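Local atomic coordinates of tRNA (cytosine(38)-C(5))-methyltransferase (PDB entry 6FDF), a protein that transfers a methyl group from S-adenosyl-L-methionine to carbon 5 of cytosine 38 in the anticodon loop of tRNA(Asp) and, less efficiently, tRNA(Glu). Residues N149-L155 / S167-A173; I183-F189 / Y323-L327; K200-L206 / K233-C239; I256-H262 / A275-F281. One frame throughout, in Å; residues are numbered along the deposited sequence. Where two conformers were deposited one is given.

Contact 1: residues N149-L155 / S167-A173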
# COMPACT_ATOMS: atom_id res chain seq x y z
N ASN A 149 -7.58 21.48 -6.18
CA ASN A 149 -7.96 21.54 -4.77
C ASN A 149 -7.43 20.26 -4.12
O ASN A 149 -7.89 19.16 -4.44
CB ASN A 149 -9.48 21.65 -4.63
CG ASN A 149 -9.93 21.91 -3.21
OD1 ASN A 149 -9.40 21.34 -2.26
ND2 ASN A 149 -10.95 22.77 -3.06
N LEU A 150 -6.42 20.41 -3.26
CA LEU A 150 -5.75 19.27 -2.63
C LEU A 150 -6.13 19.17 -1.16
O LEU A 150 -6.03 20.15 -0.42
CB LEU A 150 -4.23 19.41 -2.77
CG LEU A 150 -3.37 18.35 -2.05
CD1 LEU A 150 -3.47 17.00 -2.73
CD2 LEU A 150 -1.91 18.80 -1.98
N ILE A 151 -6.56 17.98 -0.75
CA ILE A 151 -6.69 17.66 0.67
C ILE A 151 -5.75 16.50 0.99
O ILE A 151 -5.42 15.70 0.11
CB ILE A 151 -8.14 17.33 1.08
CG1 ILE A 151 -8.65 16.10 0.31
CG2 ILE A 151 -9.04 18.53 0.85
CD1 ILE A 151 -9.96 15.55 0.86
N GLU A 152 -5.29 16.44 2.23
CA GLU A 152 -4.33 15.42 2.61
C GLU A 152 -4.55 15.02 4.06
O GLU A 152 -5.13 15.76 4.86
CB GLU A 152 -2.88 15.87 2.37
CG GLU A 152 -2.47 17.12 3.12
CD GLU A 152 -1.09 17.59 2.72
OE1 GLU A 152 -0.98 18.39 1.76
OE2 GLU A 152 -0.10 17.17 3.36
N GLY A 153 -4.05 13.83 4.41
CA GLY A 153 -4.14 13.36 5.78
C GLY A 153 -3.39 12.05 5.95
O GLY A 153 -2.95 11.43 4.98
N ILE A 154 -3.23 11.66 7.21
CA ILE A 154 -2.62 10.39 7.59
C ILE A 154 -3.72 9.46 8.08
O ILE A 154 -4.52 9.84 8.95
CB ILE A 154 -1.55 10.59 8.68
CG1 ILE A 154 -0.57 11.69 8.29
CG2 ILE A 154 -0.82 9.27 8.96
CD1 ILE A 154 0.32 11.33 7.14
N LEU A 155 -3.75 8.25 7.54
CA LEU A 155 -4.77 7.27 7.88
C LEU A 155 -4.10 5.91 8.05
O LEU A 155 -3.13 5.58 7.36
CB LEU A 155 -5.87 7.18 6.80
CG LEU A 155 -6.68 8.46 6.56
CD1 LEU A 155 -7.46 8.37 5.26
CD2 LEU A 155 -7.62 8.71 7.74
N SER A 167 0.21 3.21 8.90
CA SER A 167 -0.07 4.63 8.73
C SER A 167 0.55 5.12 7.43
O SER A 167 1.73 4.87 7.16
CB SER A 167 0.46 5.43 9.92
OG SER A 167 -0.22 5.08 11.10
N ARG A 168 -0.25 5.80 6.62
CA ARG A 168 0.19 6.31 5.34
C ARG A 168 -0.37 7.70 5.12
O ARG A 168 -1.46 8.03 5.61
CB ARG A 168 -0.25 5.39 4.19
CG ARG A 168 0.38 4.02 4.23
CD ARG A 168 1.88 4.15 3.99
NE ARG A 168 2.54 2.87 3.75
CZ ARG A 168 3.24 2.20 4.66
NH1 ARG A 168 3.83 1.06 4.32
NH2 ARG A 168 3.36 2.67 5.90
N TRP A 169 0.37 8.51 4.38
CA TRP A 169 -0.09 9.81 3.91
C TRP A 169 -0.86 9.63 2.61
O TRP A 169 -0.49 8.81 1.77
CB TRP A 169 1.09 10.75 3.69
CG TRP A 169 0.74 12.11 3.16
CD1 TRP A 169 0.48 13.23 3.90
CD2 TRP A 169 0.65 12.50 1.78
NE1 TRP A 169 0.21 14.29 3.06
CE2 TRP A 169 0.31 13.87 1.76
CE3 TRP A 169 0.81 11.82 0.57
CZ2 TRP A 169 0.13 14.58 0.58
CZ3 TRP A 169 0.63 12.53 -0.61
CH2 TRP A 169 0.30 13.90 -0.60
N TYR A 170 -1.93 10.41 2.45
CA TYR A 170 -2.72 10.42 1.23
C TYR A 170 -2.98 11.84 0.78
O TYR A 170 -3.33 12.70 1.60
CB TYR A 170 -4.07 9.71 1.41
CG TYR A 170 -3.95 8.28 1.83
CD1 TYR A 170 -3.88 7.27 0.88
CD2 TYR A 170 -3.95 7.92 3.18
CE1 TYR A 170 -3.80 5.94 1.26
CE2 TYR A 170 -3.86 6.60 3.56
CZ TYR A 170 -3.79 5.62 2.60
OH TYR A 170 -3.69 4.30 2.98
N GLY A 171 -2.81 12.09 -0.51
CA GLY A 171 -3.22 13.34 -1.13
C GLY A 171 -4.30 13.09 -2.16
O GLY A 171 -4.13 12.24 -3.04
N LEU A 172 -5.43 13.77 -2.02
CA LEU A 172 -6.54 13.69 -2.96
C LEU A 172 -6.71 15.05 -3.61
O LEU A 172 -6.88 16.05 -2.90
CB LEU A 172 -7.84 13.28 -2.25
CG LEU A 172 -8.08 11.80 -1.93
CD1 LEU A 172 -7.02 11.24 -1.00
CD2 LEU A 172 -9.46 11.62 -1.33
N ALA A 173 -6.67 15.10 -4.94
CA ALA A 173 -6.71 16.37 -5.66
C ALA A 173 -7.82 16.35 -6.70
O ALA A 173 -7.92 15.39 -7.47
CB ALA A 173 -5.36 16.67 -6.34
O HOH W 1 -3.95 3.67 5.46
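I151, G153 and L155 face L172, Y170 and R168 as the hydrogen-bonded pairs of an antiparallel ladder, each pair exchanging two backbone bonds. Among side chains, W169 NE1 donates to E152 OE2 at 2.9 Å. The acceptor lies in the indole plane, but the N-H meets the carboxylate from above, the planes 84° apart. With CG of E152 between its backbone N and carbonyl carbon (chi1 59°), the extended chain reaches the N-H edge of the ring, and OE1 forms a salt bridge with R140 of helix 134-145.

I154 CD1 touches W169 CB at 3.6 Å, near the indole edge. G171 puts its N over one face of that ring, where any CB would collide with CH2; glycine therefore suits. Alongside I151 and L172 on the opposite sheet face, L155 CB meets Y170 CE2 at 3.9 Å, and one water bridges Y170 OH and L155 O. With alanine replacing W169, E152 OE2 would probably lose its indole donor, G171 N the ring face beside it, and I154 CD1 only the ring edge.

Strand 168-175 runs antiparallel between 121-127 and edge strand 148-155, the hairpin ending class I methyltransferase sheets; the chemistry implies one face mixing polar bond and apolar packing, the other mainly apolar.

Contact 2: residues I183-F189 / Y323-L327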
# COMPACT_ATOMS: atom_id res chain seq x y z
N ILE A 183 -10.69 15.20 4.28
CA ILE A 183 -10.24 13.81 4.32
C ILE A 183 -11.05 13.01 5.33
O ILE A 183 -11.25 11.80 5.17
CB ILE A 183 -8.73 13.77 4.61
CG1 ILE A 183 -8.15 12.39 4.26
CG2 ILE A 183 -8.42 14.16 6.05
CD1 ILE A 183 -7.67 12.29 2.83
N ASP A 184 -11.55 13.67 6.38
CA ASP A 184 -12.28 12.96 7.43
C ASP A 184 -13.64 12.47 6.97
O ASP A 184 -14.25 11.65 7.67
CB ASP A 184 -12.44 13.87 8.65
CG ASP A 184 -11.11 14.20 9.30
OD1 ASP A 184 -10.25 13.29 9.41
OD2 ASP A 184 -10.92 15.36 9.73
N ASP A 185 -14.13 12.93 5.81
CA ASP A 185 -15.39 12.42 5.29
C ASP A 185 -15.30 10.94 4.97
O ASP A 185 -16.34 10.26 4.89
CB ASP A 185 -15.81 13.22 4.05
CG ASP A 185 -15.88 14.71 4.31
OD1 ASP A 185 -16.27 15.09 5.43
OD2 ASP A 185 -15.54 15.50 3.40
N VAL A 186 -14.08 10.42 4.82
CA VAL A 186 -13.87 9.03 4.46
C VAL A 186 -14.43 8.09 5.52
O VAL A 186 -14.73 6.93 5.21
CB VAL A 186 -12.36 8.79 4.23
CG1 VAL A 186 -11.61 8.65 5.55
CG2 VAL A 186 -12.13 7.61 3.34
N PHE A 187 -14.59 8.55 6.76
CA PHE A 187 -15.10 7.68 7.81
C PHE A 187 -16.59 7.43 7.68
O PHE A 187 -17.09 6.44 8.24
CB PHE A 187 -14.73 8.26 9.18
CG PHE A 187 -13.26 8.18 9.46
CD1 PHE A 187 -12.68 6.97 9.81
CD2 PHE A 187 -12.45 9.28 9.29
CE1 PHE A 187 -11.32 6.87 10.03
CE2 PHE A 187 -11.08 9.18 9.49
CZ PHE A 187 -10.52 7.98 9.87
N GLN A 188 -17.31 8.27 6.94
CA GLN A 188 -18.72 8.02 6.65
C GLN A 188 -18.90 6.80 5.76
O GLN A 188 -20.03 6.31 5.61
CB GLN A 188 -19.36 9.24 5.99
CG GLN A 188 -19.40 10.47 6.88
CD GLN A 188 -19.68 11.74 6.11
OE1 GLN A 188 -20.43 11.74 5.13
NE2 GLN A 188 -19.07 12.84 6.54
N PHE A 189 -17.81 6.27 5.19
CA PHE A 189 -17.84 5.07 4.37
C PHE A 189 -17.50 3.81 5.14
O PHE A 189 -17.87 2.72 4.70
CB PHE A 189 -16.85 5.16 3.20
CG PHE A 189 -17.16 6.23 2.22
CD1 PHE A 189 -18.33 6.17 1.47
CD2 PHE A 189 -16.28 7.27 2.00
CE1 PHE A 189 -18.62 7.15 0.55
CE2 PHE A 189 -16.56 8.25 1.07
CZ PHE A 189 -17.73 8.19 0.34
N TYR A 323 -12.11 3.43 0.05
CA TYR A 323 -12.90 4.52 0.63
C TYR A 323 -12.46 5.88 0.09
O TYR A 323 -13.30 6.73 -0.22
CB TYR A 323 -12.78 4.51 2.15
CG TYR A 323 -13.22 3.25 2.85
CD1 TYR A 323 -14.29 2.50 2.39
CD2 TYR A 323 -12.56 2.82 3.99
CE1 TYR A 323 -14.70 1.35 3.05
CE2 TYR A 323 -12.95 1.67 4.66
CZ TYR A 323 -14.02 0.94 4.19
OH TYR A 323 -14.40 -0.20 4.86
N LEU A 324 -11.15 6.11 0.01
CA LEU A 324 -10.66 7.40 -0.49
C LEU A 324 -11.01 7.59 -1.96
O LEU A 324 -11.32 8.71 -2.38
CB LEU A 324 -9.15 7.50 -0.29
CG LEU A 324 -8.71 7.60 1.18
CD1 LEU A 324 -7.25 7.22 1.30
CD2 LEU A 324 -8.97 8.99 1.75
N ILE A 325 -10.95 6.52 -2.75
CA ILE A 325 -11.35 6.63 -4.15
C ILE A 325 -12.81 7.03 -4.26
O ILE A 325 -13.18 7.89 -5.07
CB ILE A 325 -11.06 5.30 -4.89
CG1 ILE A 325 -9.57 5.18 -5.18
CG2 ILE A 325 -11.86 5.22 -6.19
CD1 ILE A 325 -9.17 3.81 -5.71
N SER A 326 -13.68 6.40 -3.46
CA SER A 326 -15.09 6.76 -3.44
C SER A 326 -15.29 8.23 -3.13
O SER A 326 -16.08 8.92 -3.79
CB SER A 326 -15.83 5.90 -2.42
OG SER A 326 -15.78 4.53 -2.78
N LEU A 327 -14.59 8.73 -2.11
CA LEU A 327 -14.65 10.15 -1.78
C LEU A 327 -14.15 11.01 -2.93
O LEU A 327 -14.80 11.98 -3.34
CB LEU A 327 -13.84 10.43 -0.52
CG LEU A 327 -13.77 11.89 -0.09
CD1 LEU A 327 -15.16 12.40 0.26
CD2 LEU A 327 -12.82 12.05 1.09
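F189 lays its side chain along the helix segment 323-327, meeting a different partner at almost every step. Its CB touches CD1 of Y323 at 3.8 Å. CG stands beside the backbone N (chi1 -65°), a setting that turns the ring back over the helix. CD2 then approaches the backbone O of Y323, and CE2 packs on L327 CB, also at 3.8 Å. At the tip, CZ lies near L327 N and S326 CB, the latter over the ring face as a CH-pi contact, 4.2 Å from the F189 centroid and 17° off its normal. A small residue such as serine suits a helix surface on which a ring lies flat; its OG turns to S322 O, one turn earlier.

The helix, 318-328, packs by its L324 on L155, Y170 and L172 of the Rossmann-like sheet, and the 3-10 turn 183-188 closes over its flank.

Contacts along this flank are between aliphatic atoms. V186 CG2 presses on Y323 CB at 3.4 Å, the two side chains crossing at about a right angle, and also touches L324 CD2. That same CD2 receives I183 CD1 at 3.7 Å. D185 contributes its CB to L327 CD1; its polar end is engaged separately, OD2 accepting from S182 N.

Contact 3: residues K200-L206 / K233-C239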
# COMPACT_ATOMS: atom_id res chain seq x y z
N LYS A 200 -12.98 -6.61 14.35
CA LYS A 200 -12.17 -7.61 13.69
C LYS A 200 -10.87 -7.85 14.45
O LYS A 200 -10.24 -6.93 14.96
CB LYS A 200 -11.90 -7.21 12.24
CG LYS A 200 -13.18 -7.16 11.43
CD LYS A 200 -12.93 -7.29 9.94
CE LYS A 200 -14.24 -7.26 9.17
NZ LYS A 200 -15.10 -8.43 9.54
N ARG A 201 -10.48 -9.12 14.50
CA ARG A 201 -9.27 -9.54 15.19
C ARG A 201 -8.46 -10.40 14.23
O ARG A 201 -8.91 -10.73 13.13
CB ARG A 201 -9.62 -10.28 16.49
CG ARG A 201 -10.35 -9.38 17.49
CD ARG A 201 -10.87 -10.13 18.70
NE ARG A 201 -11.62 -9.25 19.58
CZ ARG A 201 -11.08 -8.49 20.53
NH1 ARG A 201 -9.77 -8.52 20.74
NH2 ARG A 201 -11.84 -7.71 21.29
N ILE A 202 -7.24 -10.73 14.66
CA ILE A 202 -6.32 -11.49 13.81
C ILE A 202 -6.96 -12.77 13.31
O ILE A 202 -6.81 -13.14 12.13
CB ILE A 202 -5.01 -11.76 14.57
CG1 ILE A 202 -4.31 -10.44 14.88
CG2 ILE A 202 -4.11 -12.66 13.76
CD1 ILE A 202 -3.96 -9.64 13.64
N ARG A 203 -7.70 -13.47 14.18
CA ARG A 203 -8.31 -14.75 13.80
C ARG A 203 -9.19 -14.62 12.56
O ARG A 203 -9.37 -15.60 11.82
CB ARG A 203 -9.15 -15.29 14.96
CG ARG A 203 -10.26 -14.35 15.41
CD ARG A 203 -11.21 -15.00 16.41
NE ARG A 203 -10.88 -14.69 17.80
CZ ARG A 203 -11.59 -13.87 18.57
NH1 ARG A 203 -11.22 -13.64 19.82
NH2 ARG A 203 -12.68 -13.27 18.09
N ASP A 204 -9.75 -13.44 12.31
CA ASP A 204 -10.64 -13.26 11.17
C ASP A 204 -9.90 -13.27 9.84
O ASP A 204 -10.55 -13.34 8.79
CB ASP A 204 -11.43 -11.96 11.32
CG ASP A 204 -12.36 -11.98 12.51
OD1 ASP A 204 -13.24 -12.87 12.57
OD2 ASP A 204 -12.22 -11.11 13.40
N TYR A 205 -8.58 -13.20 9.85
CA TYR A 205 -7.77 -13.18 8.65
C TYR A 205 -6.92 -14.43 8.47
O TYR A 205 -6.33 -14.62 7.40
CB TYR A 205 -6.87 -11.94 8.64
CG TYR A 205 -7.65 -10.64 8.63
CD1 TYR A 205 -8.27 -10.17 9.78
CD2 TYR A 205 -7.79 -9.90 7.46
CE1 TYR A 205 -9.01 -9.01 9.77
CE2 TYR A 205 -8.52 -8.72 7.45
CZ TYR A 205 -9.12 -8.28 8.61
OH TYR A 205 -9.85 -7.11 8.60
N LEU A 206 -6.83 -15.28 9.50
CA LEU A 206 -5.90 -16.40 9.45
C LEU A 206 -6.39 -17.49 8.50
O LEU A 206 -7.60 -17.74 8.35
CB LEU A 206 -5.71 -17.00 10.85
CG LEU A 206 -5.08 -16.10 11.91
CD1 LEU A 206 -4.98 -16.81 13.25
CD2 LEU A 206 -3.70 -15.61 11.45
N LYS A 233 -1.62 -12.80 19.20
CA LYS A 233 -2.40 -14.02 19.26
C LYS A 233 -3.64 -13.87 18.38
O LYS A 233 -3.95 -12.77 17.93
CB LYS A 233 -2.80 -14.32 20.72
CG LYS A 233 -1.63 -14.82 21.57
CD LYS A 233 -1.99 -14.95 23.05
CE LYS A 233 -1.43 -13.77 23.84
NZ LYS A 233 -1.42 -14.01 25.31
N PRO A 234 -4.31 -14.98 18.05
CA PRO A 234 -5.52 -14.87 17.21
C PRO A 234 -6.55 -13.88 17.73
O PRO A 234 -7.26 -13.27 16.92
CB PRO A 234 -6.07 -16.31 17.21
CG PRO A 234 -4.85 -17.15 17.37
CD PRO A 234 -3.95 -16.39 18.31
N ASP A 235 -6.65 -13.70 19.04
CA ASP A 235 -7.63 -12.75 19.58
C ASP A 235 -7.13 -11.32 19.61
O ASP A 235 -7.86 -10.44 20.08
CB ASP A 235 -8.07 -13.18 20.98
CG ASP A 235 -6.96 -13.05 22.01
OD1 ASP A 235 -5.78 -13.06 21.62
OD2 ASP A 235 -7.28 -12.95 23.22
N SER A 236 -5.91 -11.04 19.13
CA SER A 236 -5.40 -9.68 19.12
C SER A 236 -6.20 -8.80 18.16
O SER A 236 -6.66 -9.25 17.11
CB SER A 236 -3.93 -9.66 18.73
OG SER A 236 -3.15 -10.38 19.68
N SER A 237 -6.33 -7.53 18.52
CA SER A 237 -7.04 -6.56 17.70
C SER A 237 -6.10 -5.70 16.86
O SER A 237 -6.57 -4.77 16.19
CB SER A 237 -7.92 -5.66 18.58
OG SER A 237 -7.14 -4.99 19.55
N SER A 238 -4.80 -5.98 16.86
CA SER A 238 -3.91 -5.29 15.94
C SER A 238 -2.63 -6.11 15.77
O SER A 238 -2.38 -7.08 16.49
CB SER A 238 -3.57 -3.87 16.41
OG SER A 238 -2.98 -3.12 15.35
N CYS A 239 -1.82 -5.69 14.80
CA CYS A 239 -0.48 -6.20 14.61
C CYS A 239 0.33 -5.11 13.92
O CYS A 239 -0.22 -4.12 13.43
CB CYS A 239 -0.47 -7.52 13.81
SG CYS A 239 -1.12 -7.45 12.11
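R201 presents an edge of its guanidinium to the turn 233-236: NH1 donates to the backbone O of D235 at 2.8 Å, arriving almost in line with the carbonyl, and D235 O lies 16° out of the guanidinium plane. The chain, extended from CG to NE, runs along the turn with CD close to the same oxygen, and NH2 forms a salt bridge with E196. The second flat group, the guanidinium of R203, lies obliquely against D235, NH1 being 3.4 Å from D235 CB. Its chain bends at chi3 (97°), folding the group back over the turn, yet it forms no charge contact with the D235 carboxylate.

Two backbone bonds hold the segments together. I202 N donates to S236 O at 2.9 Å, and R203 N to a lone pair of P234 O. Both acceptors belong to a type I beta turn, K233 to S236, in which proline suits the second position because its ring fixes the required phi. Within 200-206, D204 OD2 accepts from R201 N on its anti lone pair, holding the start of the 3-10 turn.

I202, buried, sends its CD1 to C239 SG at 3.9 Å and its CG1 to S236 CB. L206 CD1 touches the P234 ring. Were a leucine to stand in for R201, D235 O would probably lose its side-chain donor and E196 its countercharge.

Around this surface junction, L206 and P234 both lean on L257 of strand 256-258, L206 also meets E285 of helix 283-289, and I202 packs on F281.

Contact 4: residues I256-H262 / A275-F281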
# COMPACT_ATOMS: atom_id res chain seq x y z
N ILE A 256 4.70 -11.42 14.73
CA ILE A 256 4.61 -12.86 14.52
C ILE A 256 3.48 -13.39 15.40
O ILE A 256 3.02 -12.73 16.33
CB ILE A 256 5.93 -13.60 14.81
CG1 ILE A 256 6.47 -13.25 16.20
CG2 ILE A 256 6.98 -13.25 13.74
CD1 ILE A 256 7.66 -14.09 16.63
N LEU A 257 3.06 -14.62 15.10
CA LEU A 257 1.84 -15.21 15.66
C LEU A 257 2.18 -16.33 16.63
O LEU A 257 2.85 -17.30 16.25
CB LEU A 257 0.95 -15.74 14.54
CG LEU A 257 -0.40 -16.31 15.01
CD1 LEU A 257 -1.31 -15.20 15.50
CD2 LEU A 257 -1.06 -17.11 13.89
N GLN A 258 1.70 -16.21 17.86
CA GLN A 258 1.75 -17.30 18.83
C GLN A 258 0.58 -18.24 18.60
O GLN A 258 -0.58 -17.83 18.71
CB GLN A 258 1.71 -16.75 20.26
CG GLN A 258 1.49 -17.83 21.32
CD GLN A 258 1.34 -17.25 22.72
OE1 GLN A 258 1.87 -16.18 23.02
NE2 GLN A 258 0.62 -17.96 23.58
N MET A 259 0.88 -19.50 18.27
CA MET A 259 -0.16 -20.51 18.10
C MET A 259 -0.47 -21.29 19.36
O MET A 259 -1.52 -21.95 19.43
CB MET A 259 0.22 -21.47 16.97
CG MET A 259 0.29 -20.81 15.60
SD MET A 259 0.36 -21.97 14.22
CE MET A 259 2.04 -22.57 14.35
N SER A 260 0.41 -21.27 20.36
CA SER A 260 0.12 -21.96 21.61
C SER A 260 -0.90 -21.17 22.43
O SER A 260 -1.22 -20.01 22.14
CB SER A 260 1.41 -22.17 22.40
OG SER A 260 1.82 -20.96 23.02
N ASP A 261 -1.41 -21.81 23.48
CA ASP A 261 -2.48 -21.24 24.29
C ASP A 261 -1.97 -20.51 25.53
O ASP A 261 -2.79 -20.07 26.34
CB ASP A 261 -3.46 -22.34 24.72
CG ASP A 261 -2.81 -23.40 25.59
OD1 ASP A 261 -1.68 -23.81 25.28
OD2 ASP A 261 -3.44 -23.81 26.59
N HIS A 262 -0.65 -20.38 25.70
CA HIS A 262 -0.10 -19.73 26.89
C HIS A 262 -0.68 -18.33 27.04
O HIS A 262 -0.64 -17.52 26.12
CB HIS A 262 1.42 -19.66 26.81
CG HIS A 262 2.10 -21.00 26.74
ND1 HIS A 262 2.35 -21.64 25.55
CD2 HIS A 262 2.57 -21.80 27.72
CE1 HIS A 262 2.95 -22.79 25.80
NE2 HIS A 262 3.10 -22.91 27.11
N ALA A 275 8.17 -23.29 22.73
CA ALA A 275 6.86 -23.84 23.07
C ALA A 275 5.72 -22.87 22.77
O ALA A 275 4.55 -23.27 22.86
CB ALA A 275 6.83 -24.23 24.55
N LEU A 276 6.03 -21.62 22.44
CA LEU A 276 5.02 -20.67 22.01
C LEU A 276 4.51 -20.95 20.61
O LEU A 276 3.50 -20.34 20.21
CB LEU A 276 5.57 -19.25 22.07
CG LEU A 276 5.79 -18.70 23.49
CD1 LEU A 276 6.60 -17.41 23.44
CD2 LEU A 276 4.45 -18.48 24.18
N GLN A 277 5.17 -21.82 19.85
CA GLN A 277 4.74 -22.18 18.50
C GLN A 277 4.57 -20.92 17.65
O GLN A 277 3.51 -20.68 17.06
CB GLN A 277 3.46 -23.01 18.52
CG GLN A 277 3.53 -24.24 19.41
CD GLN A 277 2.23 -25.03 19.40
OE1 GLN A 277 1.61 -25.24 20.44
NE2 GLN A 277 1.80 -25.46 18.22
N LEU A 278 5.63 -20.12 17.60
CA LEU A 278 5.60 -18.85 16.88
C LEU A 278 5.83 -19.09 15.40
O LEU A 278 6.76 -19.81 15.01
CB LEU A 278 6.67 -17.91 17.43
CG LEU A 278 6.50 -17.54 18.90
CD1 LEU A 278 7.82 -17.07 19.50
CD2 LEU A 278 5.45 -16.45 19.03
N ARG A 279 4.99 -18.48 14.56
CA ARG A 279 5.15 -18.55 13.12
C ARG A 279 4.97 -17.17 12.51
O ARG A 279 4.33 -16.29 13.09
CB ARG A 279 4.15 -19.53 12.48
CG ARG A 279 2.68 -19.08 12.50
CD ARG A 279 1.86 -20.02 11.60
NE ARG A 279 0.41 -19.81 11.63
CZ ARG A 279 -0.23 -18.93 10.87
NH1 ARG A 279 0.44 -18.15 10.03
NH2 ARG A 279 -1.56 -18.82 10.95
N TYR A 280 5.55 -16.99 11.32
CA TYR A 280 5.24 -15.81 10.52
C TYR A 280 3.81 -15.92 9.98
O TYR A 280 3.29 -17.02 9.79
CB TYR A 280 6.23 -15.68 9.35
CG TYR A 280 7.66 -15.55 9.81
CD1 TYR A 280 8.12 -14.36 10.37
CD2 TYR A 280 8.55 -16.61 9.69
CE1 TYR A 280 9.43 -14.24 10.81
CE2 TYR A 280 9.86 -16.49 10.12
CZ TYR A 280 10.30 -15.30 10.67
OH TYR A 280 11.61 -15.18 11.11
N PHE A 281 3.19 -14.77 9.74
CA PHE A 281 1.99 -14.77 8.91
C PHE A 281 2.36 -15.26 7.52
O PHE A 281 3.44 -14.96 7.00
CB PHE A 281 1.38 -13.36 8.84
CG PHE A 281 0.77 -12.90 10.13
CD1 PHE A 281 -0.49 -13.33 10.50
CD2 PHE A 281 1.46 -12.04 10.97
CE1 PHE A 281 -1.06 -12.91 11.69
CE2 PHE A 281 0.89 -11.62 12.16
CZ PHE A 281 -0.37 -12.06 12.52
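L257 and R279 extend together from neighbouring strands in the compact half of this contact. Methyl CD2 of L257 sits over one face of the guanidinium, 3.4 Å from R279 NH2, while M259 SD comes to its edge, 3.4 Å from R279 NE. The arginine's long, extended chain suits a buried place because its charge is met: NH1 pairs with E285 and the group also makes a cation-pi contact with W212. Reciprocal backbone bonds join the two residues, L257 N reaching R279 O at 2.9 Å. On the other sheet face, Q258 CB closes on L278 CD2. I256 reaches the same methyl with CD1, and its CG2 lies 3.7 Å from Y280 CD1.

These strands, with 231-232, form a small three-stranded sheet apart from the Rossmann-like one, consistent with the smaller target-recognition domain of C5-methyltransferases. Helix 265-272 lies in the connection between 256-258 and 278-279.

The solvent side is at exposed Q277, with M259 and A275 partly exposed. Here only the strand register breaks down: Q277 O takes M259 N at 3.1 Å from above the carbonyl plane, and S260 N meets L276 O likewise. Q258, S260 and H262 stay closely bonded. Q258 CG sits opposite the backbone N (chi1 169°), and the extended chain carries NE2 to both S260 O and H262 O, while OE1 forms a hydrogen bond with T265 OG1. S260 OG and H262 ND1 share a hydrogen bond of 2.7 Å, and H262 CE1 edges up to A275 O.

Contacts 1 and 2 belong to the Rossmann-like part of the protein and touch each other: I151 of contact 1 meets I183 of contact 2, and L155 meets F187, so the 3-10 turn as well as the helix lies against the sheet. Contacts 3 and 4 form a second pair, meeting where I202 and L206 approach F281. The centres of contacts 1 and 4 lie about 36 Å apart. Contact 4 is mostly buried and contact 3 superficial; contacts 1 and 2 are partly buried. The bonding follows the elements joined rather than burial. Contact 1 is a regular ladder, contact 4 a short ladder dissolving into turns, contact 3 a few bonds to turn carbonyls, and contact 2 side-chain packing without bonds across it.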